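PDB 1RT8: fimbrin from Schizosaccharomyces pombe, which binds actin filaments and crosslinks them through its two actin-binding regions, helping to maintain cell polarity and serving in cytokinesis, mating and spore formation. Local coordinates for residues Asp64-Arg69 with Ile93-Ala98; Leu292-Leu297 with Trp387-Met392; Val414-Ser419 with His505-Leu510; Gln472-Ala477 with Glu493-Val498; Leu476-Ala481 with Ala486-Leu491. All blocks are in the same frame, centred on the assembly; numbering follows the deposited sequence.

Interaction 1: Asp64-Arg69 with Ile93-Ala98; sequences DTIDER and INSAKA
I66 meets S95 through one branch of its side chain. CB carries CG1 anti to the carbonyl carbon (chi1 -59°), which swings this branch across to the helix 82-99, and there CG1 lies 3.4 Å from S95 OG. The chain runs on extended, and CD1 passes 3.7 Å from the same S95 OG. T65 adds its methyl, with CG2 3.9 Å from S95 CB. Both segments belong to the first calponin-homology domain, where the loop after helix 52-61 is laid against helix 82-99. A water donates to both T65 O and S95 OG, 2.7 Å from each, while S95 OG also bonds to V91 O within its own helix. Cutting I66 back to an alanine would probably open a gap beside S95 and I58 and leave the loop less firmly seated. Farther along, R69 grips D67 side-on in a salt bridge, NE to OD1 and NH2 to OD2, and D67 OD1 also accepts from R69 N as an Asx turn.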
# COMPACT_ATOMS: atom_id res chain seq x y z
N ASP A 64 9.52 -8.68 -1.33
CA ASP A 64 9.04 -9.36 -2.53
C ASP A 64 8.02 -8.59 -3.39
O ASP A 64 7.32 -9.20 -4.21
CB ASP A 64 8.44 -10.72 -2.16
CG ASP A 64 9.40 -11.57 -1.36
OD1 ASP A 64 10.49 -11.89 -1.88
OD2 ASP A 64 9.06 -11.91 -0.20
N THR A 65 7.93 -7.28 -3.21
CA THR A 65 6.99 -6.51 -4.01
C THR A 65 7.52 -6.42 -5.43
O THR A 65 6.77 -6.53 -6.41
CB THR A 65 6.82 -5.09 -3.45
OG1 THR A 65 6.29 -5.17 -2.12
CG2 THR A 65 5.86 -4.28 -4.31
N ILE A 66 8.83 -6.24 -5.55
CA ILE A 66 9.46 -6.12 -6.86
C ILE A 66 10.48 -7.23 -7.13
O ILE A 66 11.34 -7.49 -6.28
CB ILE A 66 10.17 -4.76 -6.99
CG1 ILE A 66 9.17 -3.63 -6.81
CG2 ILE A 66 10.86 -4.66 -8.34
CD1 ILE A 66 9.81 -2.26 -6.68
N ASP A 67 10.37 -7.87 -8.29
CA ASP A 67 11.33 -8.91 -8.70
C ASP A 67 12.39 -8.03 -9.33
O ASP A 67 12.22 -7.56 -10.46
CB ASP A 67 10.73 -9.82 -9.78
CG ASP A 67 11.71 -10.91 -10.24
OD1 ASP A 67 12.93 -10.64 -10.32
OD2 ASP A 67 11.25 -12.03 -10.55
N GLU A 68 13.47 -7.79 -8.59
CA GLU A 68 14.52 -6.91 -9.07
C GLU A 68 15.17 -7.27 -10.40
O GLU A 68 15.85 -6.45 -11.00
CB GLU A 68 15.58 -6.74 -7.97
CG GLU A 68 14.96 -6.40 -6.63
CD GLU A 68 15.98 -5.91 -5.62
OE1 GLU A 68 17.18 -6.19 -5.81
OE2 GLU A 68 15.57 -5.24 -4.64
N ARG A 69 14.95 -8.49 -10.87
CA ARG A 69 15.54 -8.87 -12.15
C ARG A 69 14.89 -8.12 -13.33
O ARG A 69 15.35 -8.27 -14.46
CB ARG A 69 15.43 -10.37 -12.37
CG ARG A 69 16.22 -11.18 -11.35
CD ARG A 69 15.90 -12.63 -11.49
NE ARG A 69 14.46 -12.86 -11.42
CZ ARG A 69 13.87 -14.02 -11.68
NH1 ARG A 69 14.60 -15.06 -12.03
NH2 ARG A 69 12.55 -14.14 -11.59
N ILE A 93 6.75 3.40 -9.33
CA ILE A 93 5.45 4.05 -9.24
C ILE A 93 4.27 3.09 -9.12
O ILE A 93 3.44 3.23 -8.23
CB ILE A 93 5.20 4.97 -10.46
CG1 ILE A 93 6.13 6.18 -10.42
CG2 ILE A 93 3.72 5.40 -10.50
CD1 ILE A 93 5.94 7.08 -9.23
N ASN A 94 4.20 2.12 -10.02
CA ASN A 94 3.09 1.18 -10.01
C ASN A 94 3.10 0.18 -8.88
O ASN A 94 2.05 -0.36 -8.51
CB ASN A 94 3.00 0.50 -11.37
CG ASN A 94 2.67 1.50 -12.46
OD1 ASN A 94 1.77 2.32 -12.30
ND2 ASN A 94 3.40 1.45 -13.57
N SER A 95 4.28 -0.08 -8.32
CA SER A 95 4.36 -0.99 -7.19
C SER A 95 3.82 -0.21 -5.98
O SER A 95 3.00 -0.71 -5.21
CB SER A 95 5.81 -1.41 -6.92
OG SER A 95 6.31 -2.24 -7.95
N ALA A 96 4.30 1.02 -5.84
CA ALA A 96 3.89 1.88 -4.73
C ALA A 96 2.37 2.01 -4.66
O ALA A 96 1.79 1.98 -3.58
CB ALA A 96 4.53 3.27 -4.87
N LYS A 97 1.73 2.13 -5.82
CA LYS A 97 0.28 2.25 -5.88
C LYS A 97 -0.46 1.03 -5.35
O LYS A 97 -1.61 1.15 -4.92
CB LYS A 97 -0.19 2.49 -7.32
CG LYS A 97 0.03 3.88 -7.85
CD LYS A 97 -0.62 4.03 -9.22
CE LYS A 97 -0.59 5.48 -9.68
NZ LYS A 97 -1.17 5.65 -11.04
N ALA A 98 0.18 -0.14 -5.38
CA ALA A 98 -0.46 -1.38 -4.94
C ALA A 98 -0.05 -1.90 -3.57
O ALA A 98 -0.51 -2.97 -3.15
CB ALA A 98 -0.23 -2.46 -5.97
O HOH W 1 6.28 -4.85 -8.43

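Interaction 2: Leu292-Leu297 with Trp387-Met392; sequences LWLNSL and WQMMRM
The third calponin-homology domain of fimbrin has its helices 282-296 and 379-397 joined here, through a tryptophan set among two methionines. W293 points its indole at helix 379-397, CG anti to the backbone N (chi1 178°). M390 comes over one face: its methyl CE sits 3.9 Å from the centroid of the five-membered ring of W293, 28° off the ring normal, a CH-pi contact. The bend at the end of the M390 chain lays that methyl against the root of the indole, where CE is 3.5 Å from W293 CG. M389 takes the edge instead, its CG lying near the ring plane, 3.7 Å from W293 CH2. Its sulfur makes an oblique Met-aromatic contact and also touches L294, SD to CD2 at 4.3 Å. The opposite face of the indole is met by L297 CD1 from the same segment. Replacing W293 by an alanine would probably leave a large gap between the helices and set the M390 methyl free to turn. The short helical segments cross at 64°, their axes 11.7 Å apart. Around them, M389 also packs on A319, Y320 and I323 of helix 314-323, and M390 reaches H505 of helix 500-511, in the fourth calponin-homology domain.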
# COMPACT_ATOMS: atom_id res chain seq x y z
N LEU A 292 -7.92 -2.18 -2.25
CA LEU A 292 -6.84 -1.41 -2.84
C LEU A 292 -7.39 -0.62 -4.01
O LEU A 292 -7.11 0.57 -4.16
CB LEU A 292 -5.72 -2.34 -3.31
CG LEU A 292 -4.86 -3.04 -2.25
CD1 LEU A 292 -4.08 -4.18 -2.89
CD2 LEU A 292 -3.91 -2.02 -1.61
N TRP A 293 -8.20 -1.27 -4.85
CA TRP A 293 -8.76 -0.60 -6.01
C TRP A 293 -9.63 0.60 -5.62
O TRP A 293 -9.38 1.73 -6.06
CB TRP A 293 -9.58 -1.58 -6.85
CG TRP A 293 -10.23 -0.92 -8.02
CD1 TRP A 293 -9.60 -0.34 -9.08
CD2 TRP A 293 -11.64 -0.74 -8.24
NE1 TRP A 293 -10.52 0.21 -9.94
CE2 TRP A 293 -11.78 -0.02 -9.45
CE3 TRP A 293 -12.79 -1.10 -7.53
CZ2 TRP A 293 -13.03 0.33 -9.97
CZ3 TRP A 293 -14.03 -0.75 -8.04
CH2 TRP A 293 -14.14 -0.03 -9.25
N LEU A 294 -10.66 0.37 -4.81
CA LEU A 294 -11.52 1.47 -4.39
C LEU A 294 -10.72 2.60 -3.73
O LEU A 294 -10.97 3.77 -3.99
CB LEU A 294 -12.61 0.97 -3.43
CG LEU A 294 -13.74 0.17 -4.09
CD1 LEU A 294 -14.56 -0.55 -3.01
CD2 LEU A 294 -14.62 1.09 -4.91
N ASN A 295 -9.75 2.25 -2.88
CA ASN A 295 -8.96 3.28 -2.21
C ASN A 295 -8.14 4.05 -3.23
O ASN A 295 -7.84 5.23 -3.02
CB ASN A 295 -8.00 2.68 -1.16
CG ASN A 295 -8.70 2.36 0.16
OD1 ASN A 295 -9.79 2.86 0.44
ND2 ASN A 295 -8.06 1.54 0.99
N SER A 296 -7.81 3.40 -4.34
CA SER A 296 -7.04 4.05 -5.40
C SER A 296 -7.86 5.15 -6.06
O SER A 296 -7.31 6.04 -6.71
CB SER A 296 -6.58 3.02 -6.46
OG SER A 296 -7.59 2.80 -7.44
N LEU A 297 -9.18 5.08 -5.89
CA LEU A 297 -10.08 6.07 -6.47
C LEU A 297 -10.22 7.24 -5.50
O LEU A 297 -10.98 8.18 -5.75
CB LEU A 297 -11.45 5.45 -6.69
CG LEU A 297 -11.50 4.24 -7.62
CD1 LEU A 297 -12.94 3.74 -7.71
CD2 LEU A 297 -10.98 4.65 -8.99
N TRP A 387 -17.37 -6.07 -7.67
CA TRP A 387 -16.82 -6.71 -8.85
C TRP A 387 -17.47 -6.16 -10.11
O TRP A 387 -16.77 -5.85 -11.08
CB TRP A 387 -17.01 -8.23 -8.81
CG TRP A 387 -16.69 -8.89 -10.11
CD1 TRP A 387 -17.54 -9.63 -10.89
CD2 TRP A 387 -15.44 -8.84 -10.82
NE1 TRP A 387 -16.89 -10.04 -12.04
CE2 TRP A 387 -15.61 -9.57 -12.02
CE3 TRP A 387 -14.20 -8.25 -10.56
CZ2 TRP A 387 -14.57 -9.73 -12.96
CZ3 TRP A 387 -13.16 -8.41 -11.49
CH2 TRP A 387 -13.36 -9.14 -12.67
N GLN A 388 -18.79 -6.05 -10.12
CA GLN A 388 -19.47 -5.52 -11.30
C GLN A 388 -18.96 -4.13 -11.62
O GLN A 388 -18.82 -3.76 -12.79
CB GLN A 388 -20.98 -5.47 -11.07
CG GLN A 388 -21.62 -6.83 -11.09
CD GLN A 388 -21.55 -7.48 -12.45
OE1 GLN A 388 -21.27 -8.67 -12.56
NE2 GLN A 388 -21.80 -6.70 -13.50
N MET A 389 -18.69 -3.34 -10.58
CA MET A 389 -18.18 -1.99 -10.77
C MET A 389 -16.78 -2.06 -11.40
O MET A 389 -16.49 -1.35 -12.36
CB MET A 389 -18.11 -1.24 -9.44
CG MET A 389 -17.83 0.25 -9.59
SD MET A 389 -17.58 1.10 -8.01
CE MET A 389 -19.21 1.74 -7.68
N MET A 390 -15.93 -2.92 -10.86
CA MET A 390 -14.58 -3.07 -11.41
C MET A 390 -14.65 -3.61 -12.83
O MET A 390 -13.94 -3.14 -13.72
CB MET A 390 -13.74 -4.03 -10.55
CG MET A 390 -12.42 -4.45 -11.21
SD MET A 390 -11.34 -5.48 -10.14
CE MET A 390 -10.63 -4.24 -9.09
N ARG A 391 -15.49 -4.62 -13.05
CA ARG A 391 -15.61 -5.24 -14.36
C ARG A 391 -16.10 -4.29 -15.45
O ARG A 391 -15.57 -4.29 -16.57
CB ARG A 391 -16.55 -6.45 -14.28
CG ARG A 391 -16.69 -7.19 -15.60
CD ARG A 391 -15.36 -7.78 -16.05
NE ARG A 391 -15.47 -8.47 -17.33
CZ ARG A 391 -15.50 -7.87 -18.52
NH1 ARG A 391 -15.44 -6.55 -18.61
NH2 ARG A 391 -15.59 -8.60 -19.63
N MET A 392 -17.12 -3.49 -15.13
CA MET A 392 -17.65 -2.55 -16.11
C MET A 392 -16.61 -1.50 -16.43
O MET A 392 -16.49 -1.07 -17.58
CB MET A 392 -18.92 -1.87 -15.59
CG MET A 392 -19.59 -0.98 -16.63
SD MET A 392 -19.97 -1.91 -18.14
CE MET A 392 -21.42 -2.84 -17.63

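Interaction 3: Val414-Ser419 with His505-Leu510; sequences VAWANS and HFIGSL
W416 and I507 run past one another in opposite directions, each reaching toward the other's helix. A chi1 of 178° turns CG of W416 directly away from the backbone N and brings the six-membered ring to helix 500-511. There I507 CG2 approaches obliquely, 4.1 Å from W416 CE3. At the far corner of the ring, W416 CH2 lies 4.1 Å from L510 CB and 4.0 Å from L510 C, again at a slant, and the indole therefore rests against backbone as well as side chain. A417, one residue on, faces the same branch of I507, with its CB 4.2 Å from I507 CG2, which is thereby shared between W416 and A417. The two short helical segments cross at 66°, with axes 10.6 Å apart, bringing together helices 410-421 and 500-511 of the fourth calponin-homology domain. Helix 442-451 packs alongside, its I451 touching W416 and its F443 touching A417. No hydrogen bond or salt bridge joins the two segments. The pairing consequently depends on shape and on burial of apolar carbon: the small A417 lets the backbones approach near I507, and the broad indole carries the contact on to L510.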
# COMPACT_ATOMS: atom_id res chain seq x y z
N VAL A 414 -10.14 -13.59 -22.95
CA VAL A 414 -9.40 -14.86 -22.98
C VAL A 414 -8.78 -15.04 -24.37
O VAL A 414 -7.64 -15.47 -24.49
CB VAL A 414 -10.33 -16.07 -22.69
CG1 VAL A 414 -9.55 -17.38 -22.82
CG2 VAL A 414 -10.92 -15.96 -21.28
N ALA A 415 -9.54 -14.70 -25.41
CA ALA A 415 -9.07 -14.82 -26.79
C ALA A 415 -7.90 -13.86 -27.06
O ALA A 415 -6.95 -14.21 -27.77
CB ALA A 415 -10.22 -14.52 -27.76
N TRP A 416 -7.98 -12.66 -26.49
CA TRP A 416 -6.92 -11.67 -26.65
C TRP A 416 -5.67 -12.19 -25.95
O TRP A 416 -4.57 -12.13 -26.49
CB TRP A 416 -7.29 -10.33 -26.01
CG TRP A 416 -6.20 -9.30 -26.11
CD1 TRP A 416 -5.97 -8.46 -27.16
CD2 TRP A 416 -5.19 -9.01 -25.13
NE1 TRP A 416 -4.89 -7.65 -26.89
CE2 TRP A 416 -4.39 -7.97 -25.65
CE3 TRP A 416 -4.89 -9.53 -23.86
CZ2 TRP A 416 -3.31 -7.43 -24.94
CZ3 TRP A 416 -3.81 -8.99 -23.16
CH2 TRP A 416 -3.04 -7.95 -23.70
N ALA A 417 -5.85 -12.69 -24.73
CA ALA A 417 -4.74 -13.21 -23.95
C ALA A 417 -4.06 -14.39 -24.65
O ALA A 417 -2.83 -14.49 -24.64
CB ALA A 417 -5.22 -13.61 -22.56
N ASN A 418 -4.86 -15.27 -25.23
CA ASN A 418 -4.30 -16.43 -25.93
C ASN A 418 -3.51 -16.01 -27.18
O ASN A 418 -2.45 -16.57 -27.46
CB ASN A 418 -5.40 -17.42 -26.33
CG ASN A 418 -5.76 -18.37 -25.20
OD1 ASN A 418 -4.89 -18.82 -24.45
ND2 ASN A 418 -7.05 -18.71 -25.08
N SER A 419 -4.03 -15.03 -27.93
CA SER A 419 -3.37 -14.52 -29.13
C SER A 419 -1.99 -13.98 -28.79
O SER A 419 -1.02 -14.22 -29.50
CB SER A 419 -4.18 -13.39 -29.76
OG SER A 419 -5.46 -13.85 -30.14
N HIS A 505 -8.78 -9.32 -13.85
CA HIS A 505 -8.33 -7.95 -13.53
C HIS A 505 -6.91 -7.74 -14.06
O HIS A 505 -6.60 -6.70 -14.63
CB HIS A 505 -8.36 -7.73 -12.01
CG HIS A 505 -7.59 -6.53 -11.54
ND1 HIS A 505 -6.35 -6.62 -10.95
CD2 HIS A 505 -7.89 -5.20 -11.57
CE1 HIS A 505 -5.92 -5.41 -10.63
NE2 HIS A 505 -6.84 -4.53 -10.99
N PHE A 506 -6.05 -8.73 -13.85
CA PHE A 506 -4.66 -8.66 -14.30
C PHE A 506 -4.60 -8.53 -15.84
O PHE A 506 -3.92 -7.65 -16.37
CB PHE A 506 -3.93 -9.92 -13.84
CG PHE A 506 -2.51 -10.02 -14.34
CD1 PHE A 506 -1.50 -9.28 -13.75
CD2 PHE A 506 -2.19 -10.86 -15.40
CE1 PHE A 506 -0.18 -9.37 -14.20
CE2 PHE A 506 -0.88 -10.95 -15.87
CZ PHE A 506 0.13 -10.21 -15.27
N ILE A 507 -5.30 -9.42 -16.53
CA ILE A 507 -5.31 -9.40 -17.99
C ILE A 507 -5.88 -8.08 -18.50
O ILE A 507 -5.35 -7.49 -19.45
CB ILE A 507 -6.15 -10.57 -18.55
CG1 ILE A 507 -5.49 -11.90 -18.18
CG2 ILE A 507 -6.27 -10.46 -20.07
CD1 ILE A 507 -4.06 -12.04 -18.69
N GLY A 508 -6.94 -7.61 -17.86
CA GLY A 508 -7.52 -6.35 -18.28
C GLY A 508 -6.53 -5.20 -18.14
O GLY A 508 -6.53 -4.27 -18.95
N SER A 509 -5.69 -5.26 -17.12
CA SER A 509 -4.71 -4.20 -16.91
C SER A 509 -3.68 -4.25 -18.04
O SER A 509 -3.16 -3.21 -18.44
CB SER A 509 -4.01 -4.37 -15.56
OG SER A 509 -2.96 -5.32 -15.63
N LEU A 510 -3.40 -5.44 -18.56
CA LEU A 510 -2.41 -5.59 -19.64
C LEU A 510 -2.97 -5.08 -20.97
O LEU A 510 -2.24 -4.51 -21.79
CB LEU A 510 -1.99 -7.05 -19.81
CG LEU A 510 -1.30 -7.72 -18.62
CD1 LEU A 510 -0.59 -8.97 -19.10
CD2 LEU A 510 -0.30 -6.77 -17.99

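Interaction 4: Gln472-Ala477 with Glu493-Val498; sequences QNARLA and EDIVAV
A474 is the knot of this contact, a single methyl group set against two branched side chains. Its CB points at the short helix 492-496 and lies 4.3 Å from I495 CB and also 4.3 Å from V496 CG2. With so small a side chain on helix 467-483, the backbones come close, the CA atoms of A474 and I495 being 6.6 Å apart. I495 turns its CB toward A474 and is buried along with it. V496 is placed differently: it is partly exposed, and CG2 reaches A474 from the flank of the short helix while the side chain also packs on A470 and I471, one turn earlier on helix 467-483. Beyond V496 the chain leaves the partner helix. The short helix ends in a Schellman motif, V498 taking positive phi with its N bonded to I495 O, and A497 is exposed. E493, partly exposed, points away and pairs with R499, while buried D494 takes no part here, being held by salt bridges to R499 and R285. Within this fourth calponin-homology domain, then, the two segments meet through aliphatic carbon alone, and nothing polar crosses between them to fix their orientation.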
# COMPACT_ATOMS: atom_id res chain seq x y z
N GLN A 472 7.18 -17.43 -8.21
CA GLN A 472 8.28 -16.65 -8.77
C GLN A 472 7.92 -16.20 -10.19
O GLN A 472 8.24 -15.08 -10.59
CB GLN A 472 9.57 -17.48 -8.79
CG GLN A 472 10.00 -17.94 -7.42
CD GLN A 472 11.21 -18.85 -7.45
OE1 GLN A 472 11.64 -19.36 -6.41
NE2 GLN A 472 11.77 -19.07 -8.64
N ASN A 473 7.27 -17.08 -10.94
CA ASN A 473 6.86 -16.73 -12.30
C ASN A 473 5.82 -15.59 -12.23
O ASN A 473 5.90 -14.62 -12.98
CB ASN A 473 6.22 -17.93 -13.01
CG ASN A 473 7.25 -18.88 -13.61
OD1 ASN A 473 8.42 -18.53 -13.78
ND2 ASN A 473 6.81 -20.08 -13.96
N ALA A 474 4.87 -15.73 -11.31
CA ALA A 474 3.82 -14.74 -11.14
C ALA A 474 4.37 -13.39 -10.66
O ALA A 474 3.94 -12.34 -11.14
CB ALA A 474 2.77 -15.26 -10.16
N ARG A 475 5.33 -13.43 -9.74
CA ARG A 475 5.95 -12.23 -9.20
C ARG A 475 6.73 -11.50 -10.29
O ARG A 475 6.76 -10.26 -10.34
CB ARG A 475 6.88 -12.59 -8.05
CG ARG A 475 7.53 -11.40 -7.35
CD ARG A 475 8.29 -11.86 -6.11
NE ARG A 475 7.39 -12.42 -5.11
CZ ARG A 475 7.66 -13.51 -4.39
NH1 ARG A 475 8.80 -14.16 -4.56
NH2 ARG A 475 6.78 -13.94 -3.49
N LEU A 476 7.36 -12.28 -11.16
CA LEU A 476 8.12 -11.73 -12.27
C LEU A 476 7.15 -11.09 -13.26
O LEU A 476 7.39 -10.00 -13.76
CB LEU A 476 8.92 -12.83 -12.98
CG LEU A 476 9.66 -12.41 -14.25
CD1 LEU A 476 10.74 -11.40 -13.91
CD2 LEU A 476 10.27 -13.64 -14.93
N ALA A 477 6.04 -11.78 -13.53
CA ALA A 477 5.03 -11.27 -14.45
C ALA A 477 4.46 -9.94 -13.96
O ALA A 477 4.33 -8.99 -14.74
CB ALA A 477 3.90 -12.30 -14.62
N GLU A 493 0.19 -14.83 -5.63
CA GLU A 493 -0.64 -15.93 -5.17
C GLU A 493 -2.03 -15.96 -5.80
O GLU A 493 -2.64 -17.02 -5.90
CB GLU A 493 -0.76 -15.88 -3.64
CG GLU A 493 -1.64 -14.76 -3.13
CD GLU A 493 -1.88 -14.85 -1.64
OE1 GLU A 493 -1.07 -14.30 -0.87
OE2 GLU A 493 -2.86 -15.50 -1.24
N ASP A 494 -2.53 -14.81 -6.24
CA ASP A 494 -3.85 -14.79 -6.86
C ASP A 494 -3.83 -15.50 -8.22
O ASP A 494 -4.83 -16.11 -8.63
CB ASP A 494 -4.34 -13.35 -6.98
CG ASP A 494 -4.50 -12.69 -5.63
OD1 ASP A 494 -5.07 -13.33 -4.71
OD2 ASP A 494 -4.07 -11.52 -5.47
N ILE A 495 -2.70 -15.41 -8.91
CA ILE A 495 -2.55 -16.08 -10.20
C ILE A 495 -2.27 -17.58 -9.96
O ILE A 495 -2.90 -18.44 -10.58
CB ILE A 495 -1.39 -15.46 -11.01
CG1 ILE A 495 -1.80 -14.07 -11.52
CG2 ILE A 495 -0.98 -16.37 -12.16
CD1 ILE A 495 -0.66 -13.30 -12.17
N VAL A 496 -1.35 -17.89 -9.05
CA VAL A 496 -1.01 -19.29 -8.75
C VAL A 496 -2.25 -20.09 -8.30
O VAL A 496 -2.41 -21.26 -8.67
CB VAL A 496 0.09 -19.37 -7.66
CG1 VAL A 496 0.33 -20.83 -7.24
CG2 VAL A 496 1.38 -18.77 -8.20
N ALA A 497 -3.12 -19.45 -7.53
CA ALA A 497 -4.34 -20.08 -7.05
C ALA A 497 -5.48 -19.97 -8.09
O ALA A 497 -6.58 -20.48 -7.88
CB ALA A 497 -4.77 -19.44 -5.73
N VAL A 498 -5.20 -19.30 -9.20
CA VAL A 498 -6.17 -19.11 -10.27
C VAL A 498 -7.53 -18.58 -9.81
O VAL A 498 -8.56 -19.18 -10.07
CB VAL A 498 -6.40 -20.42 -11.06
CG1 VAL A 498 -7.15 -20.12 -12.35
CG2 VAL A 498 -5.06 -21.08 -11.37

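Interaction 5: Leu476-Ala481 with Ala486-Leu491; sequences LAISIA and AVIFIL
I478 and I488 share a shape: each holds CG1 anti to its carbonyl carbon (chi1 -70° and -57°) and extends the chain beyond it, sending CD1 across the gap. I478 CD1 lands on the backbone of the facing segment, 3.6 Å from L491 C and 3.8 Å from I490 O. I488 CD1 goes the other way and presses on A481, where the 3.2 Å to A481 CB is tighter than usual for two carbons; the same methyl lies 3.9 Å from I478 O. One hydrogen bond ties the ends together, A486 N giving to A481 O at 2.9 Å. It closes the turn in which the chain leaves helix 467-483 and folds back along it, within the fourth calponin-homology domain. Helix 500-511 backs both segments, L510 against A481 and F506 against I488 and I490. F489 packs instead on V289, L292 and S296 of helix 282-296.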
# COMPACT_ATOMS: atom_id res chain seq x y z
N LEU A 476 7.36 -12.28 -11.16
CA LEU A 476 8.12 -11.73 -12.27
C LEU A 476 7.15 -11.09 -13.26
O LEU A 476 7.39 -10.00 -13.76
CB LEU A 476 8.92 -12.83 -12.98
CG LEU A 476 9.66 -12.41 -14.25
CD1 LEU A 476 10.74 -11.40 -13.91
CD2 LEU A 476 10.27 -13.64 -14.93
N ALA A 477 6.04 -11.78 -13.53
CA ALA A 477 5.03 -11.27 -14.45
C ALA A 477 4.46 -9.94 -13.96
O ALA A 477 4.33 -8.99 -14.74
CB ALA A 477 3.90 -12.30 -14.62
N ILE A 478 4.12 -9.87 -12.68
CA ILE A 478 3.57 -8.64 -12.12
C ILE A 478 4.54 -7.47 -12.22
O ILE A 478 4.14 -6.36 -12.57
CB ILE A 478 3.14 -8.83 -10.64
CG1 ILE A 478 1.91 -9.73 -10.58
CG2 ILE A 478 2.88 -7.47 -9.99
CD1 ILE A 478 1.48 -10.12 -9.18
N SER A 479 5.81 -7.70 -11.91
CA SER A 479 6.82 -6.65 -11.99
C SER A 479 7.05 -6.22 -13.45
O SER A 479 7.32 -5.05 -13.73
CB SER A 479 8.14 -7.11 -11.37
OG SER A 479 8.02 -7.32 -9.97
N ILE A 480 6.95 -7.16 -14.38
CA ILE A 480 7.15 -6.83 -15.79
C ILE A 480 5.97 -5.98 -16.26
O ILE A 480 6.13 -5.02 -17.02
CB ILE A 480 7.24 -8.10 -16.67
CG1 ILE A 480 8.57 -8.83 -16.40
CG2 ILE A 480 7.13 -7.72 -18.15
CD1 ILE A 480 8.75 -10.12 -17.21
N ALA A 481 4.77 -6.34 -15.82
CA ALA A 481 3.57 -5.61 -16.20
C ALA A 481 3.68 -4.19 -15.66
O ALA A 481 3.31 -3.22 -16.32
CB ALA A 481 2.32 -6.33 -15.65
N ALA A 486 1.41 -1.00 -16.22
CA ALA A 486 0.16 -1.60 -15.78
C ALA A 486 -0.13 -1.35 -14.30
O ALA A 486 0.75 -1.47 -13.46
CB ALA A 486 0.18 -3.10 -16.05
N VAL A 487 -1.38 -1.00 -13.99
CA VAL A 487 -1.81 -0.76 -12.62
C VAL A 487 -2.43 -2.08 -12.16
O VAL A 487 -3.51 -2.46 -12.62
CB VAL A 487 -2.86 0.38 -12.55
CG1 VAL A 487 -3.48 0.45 -11.16
CG2 VAL A 487 -2.18 1.71 -12.87
N ILE A 488 -1.72 -2.78 -11.28
CA ILE A 488 -2.13 -4.09 -10.79
C ILE A 488 -2.31 -4.12 -9.28
O ILE A 488 -1.42 -3.70 -8.53
CB ILE A 488 -1.08 -5.15 -11.19
CG1 ILE A 488 -0.91 -5.12 -12.70
CG2 ILE A 488 -1.50 -6.53 -10.72
CD1 ILE A 488 0.27 -5.90 -13.19
N PHE A 489 -3.45 -4.63 -8.82
CA PHE A 489 -3.73 -4.69 -7.40
C PHE A 489 -3.73 -6.10 -6.82
O PHE A 489 -4.08 -6.29 -5.66
CB PHE A 489 -5.08 -4.02 -7.10
CG PHE A 489 -5.09 -2.55 -7.38
CD1 PHE A 489 -5.99 -2.01 -8.30
CD2 PHE A 489 -4.21 -1.70 -6.74
CE1 PHE A 489 -6.00 -0.64 -8.57
CE2 PHE A 489 -4.21 -0.31 -7.00
CZ PHE A 489 -5.11 0.21 -7.92
N ILE A 490 -3.34 -7.08 -7.63
CA ILE A 490 -3.28 -8.46 -7.15
C ILE A 490 -1.86 -8.83 -6.75
O ILE A 490 -0.92 -8.08 -7.01
CB ILE A 490 -3.76 -9.47 -8.22
CG1 ILE A 490 -2.90 -9.35 -9.48
CG2 ILE A 490 -5.22 -9.22 -8.55
CD1 ILE A 490 -3.15 -10.48 -10.49
N LEU A 491 -1.72 -9.99 -6.12
CA LEU A 491 -0.43 -10.52 -5.70
C LEU A 491 -0.17 -11.80 -6.51
O LEU A 491 -1.08 -12.35 -7.14
CB LEU A 491 -0.42 -10.85 -4.21
CG LEU A 491 -0.34 -9.70 -3.19
CD1 LEU A 491 -0.52 -10.28 -1.78
CD2 LEU A 491 1.00 -8.99 -3.31

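In the fold
Along the chain, interaction 1 in the first calponin-homology domain comes first and interaction 2 in the third follows. Interaction 3 then closes a loop in the fourth domain that encloses interactions 4 and 5, which share helix 467-483 and have centres 9 Å apart. Though far from it in sequence, interaction 1 lies only 8 Å from interaction 5, centre to centre, with D67 N bonded to S479 OG. Interaction 2 touches interaction 5 through F489 and interaction 3 through H505. The first domain thus meets the fourth at S479 and also the third, where A98 lies against L292, so the two actin-binding regions pack directly on each other, consistent with a compact crosslinking core.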